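Local atomic coordinates of phenolic acid decarboxylase (Sedimentibacter hydroxybenzoicus, PDB entry 7AE5), a protein that catalyses the reversible, non-oxidative decarboxylation of 4-hydroxybenzoate and 3,4-dihydroxybenzoate under anaerobic conditions, with prenylated FMN and manganese as cofactors. Residues 126-134 against 297-307; 202-213 against 247-255. All blocks are in the same frame, centred on the assembly; numbering follows the deposited sequence.

Contact 1. Residues 126-134 against 297-307; sequences FEILPLYRI and ITHRTNPIFEN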
loop_
_atom_site.group_PDB
_atom_site.type_symbol
_atom_site.label_atom_id
_atom_site.label_comp_id
_atom_site.label_asym_id
_atom_site.label_seq_id
_atom_site.Cartn_x
_atom_site.Cartn_y
_atom_site.Cartn_z
ATOM N N PHE C 126 56.836 -16.096 2.700
ATOM C CA PHE C 126 56.562 -17.078 3.742
ATOM C C PHE C 126 57.634 -17.073 4.823
ATOM O O PHE C 126 57.344 -17.397 5.980
ATOM C CB PHE C 126 56.421 -18.466 3.125
ATOM C CG PHE C 126 55.150 -18.652 2.352
ATOM C CD1 PHE C 126 55.069 -18.270 1.024
ATOM C CD2 PHE C 126 54.032 -19.199 2.956
ATOM C CE1 PHE C 126 53.897 -18.437 0.311
ATOM C CE2 PHE C 126 52.858 -19.370 2.249
ATOM C CZ PHE C 126 52.790 -18.988 0.925
ATOM N N GLU C 127 58.871 -16.709 4.476
ATOM C CA GLU C 127 59.908 -16.568 5.490
ATOM C C GLU C 127 59.735 -15.309 6.329
ATOM O O GLU C 127 60.479 -15.123 7.298
ATOM C CB GLU C 127 61.292 -16.578 4.837
ATOM C CG GLU C 127 61.900 -17.968 4.724
ATOM C CD GLU C 127 62.970 -18.063 3.652
ATOM O OE1 GLU C 127 63.269 -17.033 3.010
ATOM O OE2 GLU C 127 63.511 -19.172 3.451
ATOM N N ILE C 128 58.775 -14.454 5.986
ATOM C CA ILE C 128 58.461 -13.254 6.750
ATOM C C ILE C 128 57.097 -13.367 7.422
ATOM O O ILE C 128 56.954 -13.081 8.611
ATOM C CB ILE C 128 58.531 -11.996 5.855
ATOM C CG1 ILE C 128 59.952 -11.787 5.328
ATOM C CG2 ILE C 128 58.052 -10.767 6.619
ATOM C CD1 ILE C 128 61.003 -11.740 6.412
ATOM N N LEU C 129 56.081 -13.794 6.671
ATOM C CA LEU C 129 54.706 -13.795 7.143
ATOM C C LEU C 129 54.211 -15.215 7.356
ATOM O O LEU C 129 54.293 -16.039 6.435
ATOM C CB LEU C 129 53.797 -13.082 6.137
ATOM C CG LEU C 129 54.158 -11.640 5.781
ATOM C CD1 LEU C 129 53.297 -11.147 4.628
ATOM C CD2 LEU C 129 54.005 -10.733 6.992
ATOM N N PRO C 130 53.702 -15.545 8.542
ATOM C CA PRO C 130 53.004 -16.826 8.708
ATOM C C PRO C 130 51.660 -16.812 7.996
ATOM O O PRO C 130 50.624 -16.518 8.604
ATOM C CB PRO C 130 52.843 -16.952 10.230
ATOM C CG PRO C 130 53.816 -15.969 10.813
ATOM C CD PRO C 130 53.904 -14.854 9.825
ATOM N N LEU C 131 51.672 -17.124 6.704
ATOM C CA LEU C 131 50.479 -17.015 5.877
ATOM C C LEU C 131 49.590 -18.243 6.037
ATOM O O LEU C 131 50.076 -19.371 6.161
ATOM C CB LEU C 131 50.871 -16.830 4.412
ATOM C CG LEU C 131 51.472 -15.458 4.092
ATOM C CD1 LEU C 131 52.350 -15.524 2.851
ATOM C CD2 LEU C 131 50.371 -14.418 3.926
ATOM N N TYR C 132 48.279 -18.011 6.019
ATOM C CA TYR C 132 47.295 -19.047 6.295
ATOM C C TYR C 132 46.022 -18.733 5.521
ATOM O O TYR C 132 45.866 -17.647 4.958
ATOM C CB TYR C 132 47.009 -19.146 7.797
ATOM C CG TYR C 132 46.461 -17.866 8.385
ATOM C CD1 TYR C 132 47.305 -16.815 8.721
ATOM C CD2 TYR C 132 45.099 -17.705 8.596
ATOM C CE1 TYR C 132 46.807 -15.642 9.254
ATOM C CE2 TYR C 132 44.591 -16.538 9.128
ATOM C CZ TYR C 132 45.447 -15.510 9.454
ATOM O OH TYR C 132 44.936 -14.349 9.985
ATOM N N ARG C 133 45.105 -19.697 5.501
ATOM C CA ARG C 133 43.827 -19.524 4.823
ATOM C C ARG C 133 42.796 -18.989 5.811
ATOM O O ARG C 133 42.525 -19.622 6.838
ATOM C CB ARG C 133 43.346 -20.833 4.200
ATOM C CG ARG C 133 42.311 -20.614 3.109
ATOM C CD ARG C 133 41.713 -21.914 2.600
ATOM N NE ARG C 133 42.699 -22.771 1.952
ATOM C CZ ARG C 133 43.170 -22.576 0.727
ATOM N NH1 ARG C 133 42.799 -21.533 0.001
ATOM N NH2 ARG C 133 44.032 -23.450 0.217
ATOM N N ILE C 134 42.218 -17.832 5.491
ATOM C CA ILE C 134 41.303 -17.168 6.415
ATOM C C ILE C 134 39.951 -17.871 6.431
ATOM O O ILE C 134 39.405 -18.176 7.495
ATOM C CB ILE C 134 41.163 -15.680 6.049
ATOM C CG1 ILE C 134 42.547 -15.044 5.897
ATOM C CG2 ILE C 134 40.341 -14.948 7.099
ATOM C CD1 ILE C 134 42.509 -13.587 5.517
ATOM N N ILE C 297 61.507 -6.294 0.275
ATOM C CA ILE C 297 60.841 -6.389 1.568
ATOM C C ILE C 297 61.733 -5.731 2.610
ATOM O O ILE C 297 62.925 -6.042 2.699
ATOM C CB ILE C 297 60.549 -7.850 1.957
ATOM C CG1 ILE C 297 59.441 -8.429 1.080
ATOM C CG2 ILE C 297 60.166 -7.947 3.430
ATOM C CD1 ILE C 297 59.232 -9.915 1.269
ATOM N N THR C 298 61.159 -4.814 3.387
ATOM C CA THR C 298 61.822 -4.221 4.541
ATOM C C THR C 298 60.957 -4.471 5.769
ATOM O O THR C 298 59.751 -4.207 5.741
ATOM C CB THR C 298 62.055 -2.718 4.351
ATOM O OG1 THR C 298 60.874 -1.997 4.724
ATOM C CG2 THR C 298 62.397 -2.405 2.900
ATOM N N HIS C 299 61.567 -4.979 6.838
ATOM C CA HIS C 299 60.787 -5.390 7.996
ATOM C C HIS C 299 61.593 -5.211 9.274
ATOM O O HIS C 299 62.828 -5.229 9.261
ATOM C CB HIS C 299 60.323 -6.845 7.863
ATOM C CG HIS C 299 61.431 -7.848 7.959
ATOM N ND1 HIS C 299 61.914 -8.313 9.164
ATOM C CD2 HIS C 299 62.151 -8.475 6.999
ATOM C CE1 HIS C 299 62.880 -9.186 8.942
ATOM N NE2 HIS C 299 63.045 -9.302 7.636
ATOM N N ARG C 300 60.872 -5.039 10.379
ATOM C CA ARG C 300 61.484 -4.980 11.696
ATOM C C ARG C 300 61.997 -6.362 12.095
ATOM O O ARG C 300 61.657 -7.381 11.491
ATOM C CB ARG C 300 60.478 -4.470 12.728
ATOM C CG ARG C 300 59.714 -3.231 12.294
ATOM C CD ARG C 300 58.730 -2.781 13.360
ATOM N NE ARG C 300 59.344 -2.715 14.680
ATOM C CZ ARG C 300 58.901 -1.961 15.675
ATOM N NH1 ARG C 300 57.840 -1.184 15.534
ATOM N NH2 ARG C 300 59.535 -1.990 16.844
ATOM N N THR C 301 62.831 -6.392 13.131
ATOM C CA THR C 301 63.358 -7.658 13.621
ATOM C C THR C 301 62.267 -8.428 14.355
ATOM O O THR C 301 61.592 -7.883 15.234
ATOM C CB THR C 301 64.554 -7.418 14.539
ATOM O OG1 THR C 301 65.541 -6.646 13.843
ATOM C CG2 THR C 301 65.167 -8.743 14.969
ATOM N N ASN C 302 62.107 -9.700 13.998
ATOM C CA ASN C 302 61.010 -10.534 14.477
ATOM C C ASN C 302 59.657 -9.864 14.216
ATOM O O ASN C 302 58.922 -9.553 15.156
ATOM C CB ASN C 302 61.176 -10.863 15.955
ATOM C CG ASN C 302 62.194 -11.968 16.200
ATOM O OD1 ASN C 302 61.842 -13.068 16.627
ATOM N ND2 ASN C 302 63.463 -11.678 15.932
ATOM N N PRO C 303 59.301 -9.635 12.951
ATOM C CA PRO C 303 58.051 -8.930 12.655
ATOM C C PRO C 303 56.834 -9.745 13.051
ATOM O O PRO C 303 56.871 -10.972 13.166
ATOM C CB PRO C 303 58.102 -8.722 11.138
ATOM C CG PRO C 303 59.012 -9.776 10.644
ATOM C CD PRO C 303 60.023 -10.007 11.723
ATOM N N ILE C 304 55.732 -9.026 13.244
ATOM C CA ILE C 304 54.469 -9.596 13.689
ATOM C C ILE C 304 53.457 -9.432 12.565
ATOM O O ILE C 304 53.154 -8.306 12.152
ATOM C CB ILE C 304 53.974 -8.929 14.980
ATOM C CG1 ILE C 304 54.919 -9.261 16.138
ATOM C CG2 ILE C 304 52.563 -9.377 15.291
ATOM C CD1 ILE C 304 54.797 -8.327 17.322
ATOM N N PHE C 305 52.937 -10.553 12.072
ATOM C CA PHE C 305 51.967 -10.552 10.979
ATOM C C PHE C 305 50.607 -10.166 11.544
ATOM O O PHE C 305 49.871 -11.011 12.062
ATOM C CB PHE C 305 51.924 -11.918 10.302
ATOM C CG PHE C 305 50.970 -12.001 9.137
ATOM C CD1 PHE C 305 50.629 -10.867 8.415
ATOM C CD2 PHE C 305 50.423 -13.218 8.758
ATOM C CE1 PHE C 305 49.756 -10.944 7.344
ATOM C CE2 PHE C 305 49.549 -13.301 7.685
ATOM C CZ PHE C 305 49.217 -12.163 6.978
ATOM N N GLU C 306 50.268 -8.883 11.443
ATOM C CA GLU C 306 48.968 -8.394 11.887
ATOM C C GLU C 306 47.954 -8.646 10.778
ATOM O O GLU C 306 47.947 -7.946 9.761
ATOM C CB GLU C 306 49.038 -6.913 12.245
ATOM C CG GLU C 306 47.736 -6.361 12.816
ATOM C CD GLU C 306 47.588 -4.863 12.624
ATOM O OE1 GLU C 306 48.489 -4.243 12.022
ATOM O OE2 GLU C 306 46.569 -4.302 13.081
ATOM N N ASN C 307 47.103 -9.650 10.970
ATOM C CA ASN C 307 46.115 -10.033 9.977
ATOM C C ASN C 307 44.727 -10.003 10.599
ATOM O O ASN C 307 44.570 -9.973 11.822
ATOM C CB ASN C 307 46.409 -11.423 9.401
ATOM C CG ASN C 307 46.084 -11.518 7.925
ATOM O OD1 ASN C 307 46.162 -10.531 7.193
ATOM N ND2 ASN C 307 45.727 -12.716 7.474
#
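Phe305 of strand 304-306 wedges against Leu129 and Pro130 of the irregular chain 126-134. Phe305 CB lies 3.6 Å from Pro130 CD. The first torsion sets Phe305 CG anti to the backbone N (chi1 -179°), which carries the ring over Leu129. There Leu129 CB sits above the ring centre, 4.3 Å from the Phe305 centroid and 12° off the normal, a CH-pi contact. Leu129 CD2 also packs on Phe305 CD1. Pro130 O approaches the ring edge near its plane, 3.3 Å from Phe305 CD2. Phe305 CE2 meets Tyr132 CE1, and Phe305 CZ ends 4.0 Å from Leu131 CD2. Asn307 CB covers the opposite face, toward the rim.

Beyond the ring, Asn307 ND2 gives a weak hydrogen bond to Tyr132 OH (3.1 Å, 149°), while Asn307 OD1 accepts from Ser144 N. At the other end Ile128 CD1 touches His299 NE2 at 3.4 Å, and Ile128 CG2 packs on Pro303 CG. Pro130 centres an inverse gamma turn. Arg133 of the same loop forms a salt bridge with Glu39 of the ShdD chain. The contact is thus mainly apolar, with a single weak polar link: packing round the Phe305 ring joins the loop to strand 304-306, and Ile128 joins it to the end of strand 287-299.

Contact 2. Residues 202-213 against 247-255; sequences PIAITIGNNPLV and LYDHLYVPA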
loop_
_atom_site.group_PDB
_atom_site.type_symbol
_atom_site.label_atom_id
_atom_site.label_comp_id
_atom_site.label_asym_id
_atom_site.label_seq_id
_atom_site.Cartn_x
_atom_site.Cartn_y
_atom_site.Cartn_z
ATOM N N PRO C 202 54.337 1.491 -9.327
ATOM C CA PRO C 202 54.866 1.138 -8.006
ATOM C C PRO C 202 53.851 1.358 -6.895
ATOM O O PRO C 202 53.114 2.347 -6.880
ATOM C CB PRO C 202 56.073 2.074 -7.842
ATOM C CG PRO C 202 55.969 3.103 -8.950
ATOM C CD PRO C 202 54.724 2.849 -9.739
ATOM N N ILE C 203 53.813 0.402 -5.963
ATOM C CA ILE C 203 53.022 0.512 -4.744
ATOM C C ILE C 203 53.858 0.004 -3.577
ATOM O O ILE C 203 54.861 -0.691 -3.753
ATOM C CB ILE C 203 51.684 -0.269 -4.805
ATOM C CG1 ILE C 203 51.905 -1.751 -4.497
ATOM C CG2 ILE C 203 50.992 -0.092 -6.151
ATOM C CD1 ILE C 203 50.622 -2.533 -4.355
ATOM N N ALA C 204 53.430 0.370 -2.372
ATOM C CA ALA C 204 54.006 -0.135 -1.136
ATOM C C ALA C 204 52.900 -0.742 -0.286
ATOM O O ALA C 204 51.823 -0.155 -0.143
ATOM C CB ALA C 204 54.724 0.970 -0.358
ATOM N N ILE C 205 53.167 -1.920 0.269
ATOM C CA ILE C 205 52.194 -2.666 1.060
ATOM C C ILE C 205 52.756 -2.793 2.469
ATOM O O ILE C 205 53.733 -3.520 2.689
ATOM C CB ILE C 205 51.899 -4.045 0.454
ATOM C CG1 ILE C 205 51.351 -3.901 -0.966
ATOM C CG2 ILE C 205 50.920 -4.814 1.319
ATOM C CD1 ILE C 205 51.380 -5.188 -1.756
ATOM N N THR C 206 52.148 -2.090 3.420
ATOM C CA THR C 206 52.609 -2.088 4.801
ATOM C C THR C 206 51.712 -2.967 5.663
ATOM O O THR C 206 50.482 -2.911 5.561
ATOM C CB THR C 206 52.649 -0.668 5.369
ATOM O OG1 THR C 206 51.313 -0.190 5.568
ATOM C CG2 THR C 206 53.385 0.264 4.415
ATOM N N ILE C 207 52.339 -3.779 6.514
ATOM C CA ILE C 207 51.651 -4.736 7.371
ATOM C C ILE C 207 52.105 -4.513 8.806
ATOM O O ILE C 207 53.297 -4.308 9.064
ATOM C CB ILE C 207 51.928 -6.189 6.928
ATOM C CG1 ILE C 207 51.557 -6.378 5.454
ATOM C CG2 ILE C 207 51.171 -7.177 7.803
ATOM C CD1 ILE C 207 52.156 -7.617 4.824
ATOM N N GLY C 208 51.156 -4.551 9.740
ATOM C CA GLY C 208 51.467 -4.336 11.140
ATOM C C GLY C 208 51.721 -2.876 11.455
ATOM O O GLY C 208 52.870 -2.427 11.455
ATOM N N ASN C 209 50.658 -2.126 11.735
ATOM C CA ASN C 209 50.748 -0.679 11.841
ATOM C C ASN C 209 50.094 -0.181 13.121
ATOM O O ASN C 209 49.344 -0.897 13.791
ATOM C CB ASN C 209 50.083 0.010 10.640
ATOM C CG ASN C 209 50.876 -0.152 9.361
ATOM O OD1 ASN C 209 52.004 0.329 9.251
ATOM N ND2 ASN C 209 50.286 -0.825 8.380
ATOM N N ASN C 210 50.415 1.071 13.448
ATOM C CA ASN C 210 49.679 1.919 14.375
ATOM C C ASN C 210 48.194 1.765 14.062
ATOM O O ASN C 210 47.796 1.892 12.896
ATOM C CB ASN C 210 50.165 3.366 14.219
ATOM C CG ASN C 210 49.370 4.376 15.039
ATOM O OD1 ASN C 210 48.438 4.038 15.765
ATOM N ND2 ASN C 210 49.750 5.641 14.915
ATOM N N PRO C 211 47.353 1.462 15.057
ATOM C CA PRO C 211 45.928 1.234 14.761
ATOM C C PRO C 211 45.242 2.403 14.073
ATOM O O PRO C 211 44.260 2.186 13.352
ATOM C CB PRO C 211 45.322 0.956 16.146
ATOM C CG PRO C 211 46.348 1.431 17.137
ATOM C CD PRO C 211 47.665 1.205 16.472
ATOM N N LEU C 212 45.726 3.634 14.260
ATOM C CA LEU C 212 45.110 4.767 13.575
ATOM C C LEU C 212 45.465 4.787 12.095
ATOM O O LEU C 212 44.695 5.315 11.283
ATOM C CB LEU C 212 45.525 6.086 14.226
ATOM C CG LEU C 212 44.675 6.568 15.402
ATOM C CD1 LEU C 212 43.203 6.643 15.019
ATOM C CD2 LEU C 212 44.880 5.690 16.615
ATOM N N VAL C 213 46.618 4.231 11.725
ATOM C CA VAL C 213 46.985 4.154 10.316
ATOM C C VAL C 213 46.051 3.203 9.581
ATOM O O VAL C 213 45.517 3.530 8.514
ATOM C CB VAL C 213 48.456 3.730 10.167
ATOM C CG1 VAL C 213 48.778 3.436 8.709
ATOM C CG2 VAL C 213 49.372 4.805 10.721
ATOM N N LEU C 247 62.857 1.888 -2.735
ATOM C CA LEU C 247 63.013 1.882 -4.184
ATOM C C LEU C 247 62.289 3.023 -4.882
ATOM O O LEU C 247 62.619 3.330 -6.033
ATOM C CB LEU C 247 62.511 0.555 -4.762
ATOM C CG LEU C 247 63.052 -0.720 -4.119
ATOM C CD1 LEU C 247 62.349 -1.939 -4.691
ATOM C CD2 LEU C 247 64.552 -0.817 -4.330
ATOM N N TYR C 248 61.323 3.659 -4.227
ATOM C CA TYR C 248 60.445 4.618 -4.884
ATOM C C TYR C 248 60.425 5.914 -4.088
ATOM O O TYR C 248 60.102 5.909 -2.895
ATOM C CB TYR C 248 59.041 4.031 -5.042
ATOM C CG TYR C 248 59.053 2.726 -5.811
ATOM C CD1 TYR C 248 59.514 2.678 -7.121
ATOM C CD2 TYR C 248 58.634 1.540 -5.222
ATOM C CE1 TYR C 248 59.541 1.490 -7.830
ATOM C CE2 TYR C 248 58.657 0.346 -5.922
ATOM C CZ TYR C 248 59.112 0.328 -7.226
ATOM O OH TYR C 248 59.138 -0.855 -7.930
ATOM N N ASP C 249 60.766 7.020 -4.755
ATOM C CA ASP C 249 60.928 8.298 -4.069
ATOM C C ASP C 249 59.584 8.891 -3.664
ATOM O O ASP C 249 59.468 9.518 -2.604
ATOM C CB ASP C 249 61.690 9.273 -4.967
ATOM C CG ASP C 249 63.106 8.814 -5.257
ATOM O OD1 ASP C 249 63.558 7.843 -4.615
ATOM O OD2 ASP C 249 63.766 9.424 -6.127
ATOM N N HIS C 250 58.559 8.710 -4.495
ATOM C CA HIS C 250 57.253 9.317 -4.275
ATOM C C HIS C 250 56.392 8.562 -3.268
ATOM O O HIS C 250 55.304 9.044 -2.934
ATOM C CB HIS C 250 56.485 9.425 -5.598
ATOM C CG HIS C 250 56.302 8.116 -6.306
ATOM N ND1 HIS C 250 57.208 7.080 -6.217
ATOM C CD2 HIS C 250 55.296 7.664 -7.092
ATOM C CE1 HIS C 250 56.780 6.057 -6.935
ATOM N NE2 HIS C 250 55.621 6.386 -7.476
ATOM N N LEU C 251 56.836 7.407 -2.784
ATOM C CA LEU C 251 56.054 6.577 -1.878
ATOM C C LEU C 251 56.648 6.634 -0.477
ATOM O O LEU C 251 57.852 6.412 -0.298
ATOM C CB LEU C 251 56.003 5.131 -2.375
ATOM C CG LEU C 251 55.205 4.925 -3.664
ATOM C CD1 LEU C 251 55.155 3.456 -4.043
ATOM C CD2 LEU C 251 53.804 5.500 -3.517
ATOM N N TYR C 252 55.795 6.923 0.506
ATOM C CA TYR C 252 56.195 7.042 1.897
ATOM C C TYR C 252 55.366 6.079 2.738
ATOM O O TYR C 252 54.147 5.957 2.565
ATOM C CB TYR C 252 56.041 8.481 2.411
ATOM C CG TYR C 252 57.165 9.399 1.960
ATOM C CD1 TYR C 252 57.300 9.756 0.621
ATOM C CD2 TYR C 252 58.089 9.904 2.866
ATOM C CE1 TYR C 252 58.322 10.590 0.201
ATOM C CE2 TYR C 252 59.115 10.738 2.454
ATOM C CZ TYR C 252 59.227 11.077 1.122
ATOM O OH TYR C 252 60.247 11.907 0.710
ATOM N N VAL C 253 56.060 5.385 3.622
ATOM C CA VAL C 253 55.479 4.345 4.460
ATOM C C VAL C 253 55.636 4.793 5.906
ATOM O O VAL C 253 56.503 5.626 6.215
ATOM C CB VAL C 253 56.127 2.969 4.181
ATOM C CG1 VAL C 253 56.107 2.667 2.681
ATOM C CG2 VAL C 253 57.540 2.924 4.715
ATOM N N PRO C 254 54.811 4.269 6.821
ATOM C CA PRO C 254 55.005 4.600 8.231
ATOM C C PRO C 254 56.261 3.987 8.828
ATOM O O PRO C 254 56.629 2.841 8.553
ATOM C CB PRO C 254 53.707 4.101 8.867
ATOM C CG PRO C 254 53.045 3.162 7.797
ATOM C CD PRO C 254 54.044 3.005 6.729
ATOM N N ALA C 255 56.950 4.795 9.652
ATOM C CA ALA C 255 58.288 4.402 10.119
ATOM C C ALA C 255 58.243 3.090 10.884
ATOM O O ALA C 255 59.179 2.296 10.788
ATOM C CB ALA C 255 58.894 5.515 10.975
#
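Pro202 and Tyr248 make the CH-pi contact at one end of this pairing. Pro202 CB stands over the centre of the Tyr248 ring, 3.3 Å from the centroid and only 4° off the normal. Tyr248 CG is anti to its carbonyl carbon (chi1 -57°), which turns the ring's face onto Pro202. Leu247 CB covers the opposite face. With an alanine at Tyr248, Pro202 CB is likely to lose its aromatic cover and a gap to open between Pro202 and Leu247. His250 meets the same proline differently. Pro202 CG lies at the edge of the imidazole, 3.6 Å from His250 NE2, a buried nitrogen with no polar partner in the model.

Apolar packing continues along the strand. Leu251 CD1 lies 3.7 Å from Ile203 CA, against the backbone. Ala204 CB meets Val253 CG1 at 3.7 Å. Thr206 CG2 meets Pro254 CD end-on at 3.6 Å. Val213 CG1 adds a looser touch on Pro254 CG.

Polar groups act within 202-213 or reach beyond the pair. Asn209 ND2 donates to Thr206 OG1 (3.1 Å), which is also bonded to Ser147 O. Asn209 OD1 pairs with Ser257 OG while resting on Pro254 CG. Asn210 is the N-cap of helix 211-217, its OD1 accepting from Leu212 N.

Strands 202-207 and 252-254 run parallel, 8.1 Å apart at the axes, and pack through side chains. Strand 252-254 pairs antiparallel with strand 241-244 in a small mixed sheet. Strand 201-207 belongs to the large antiparallel sheet, between strands 147-150 and 259-265. Helix 227-234 packs on Val213 and Pro254.

How the contacts relate
The centres of contacts 1 and 2 are about 15 Å apart. Along the chain, both segments of contact 2 fall between 126-134 and 297-307. All four segments belong to the Rift-related domain of this UbiD-family protein. Strands 201-207 and 287-299 share its antiparallel sheet, each pairing with strand 259-265. The contacts touch directly: Glu306 OE1 probably accepts a hydrogen bond from Asn209 N, 3.0 Å away, and Ile207 packs on Leu129 and Phe305. Strand 304-306 runs parallel beside strand 62-65 of the N-terminal region, joining the two regions. Both contacts lie near residues predicted to bind prenylated FMN: side chain to side chain, Ile134 is about 8 Å from Arg168, and Val213 about 5 Å from Val164.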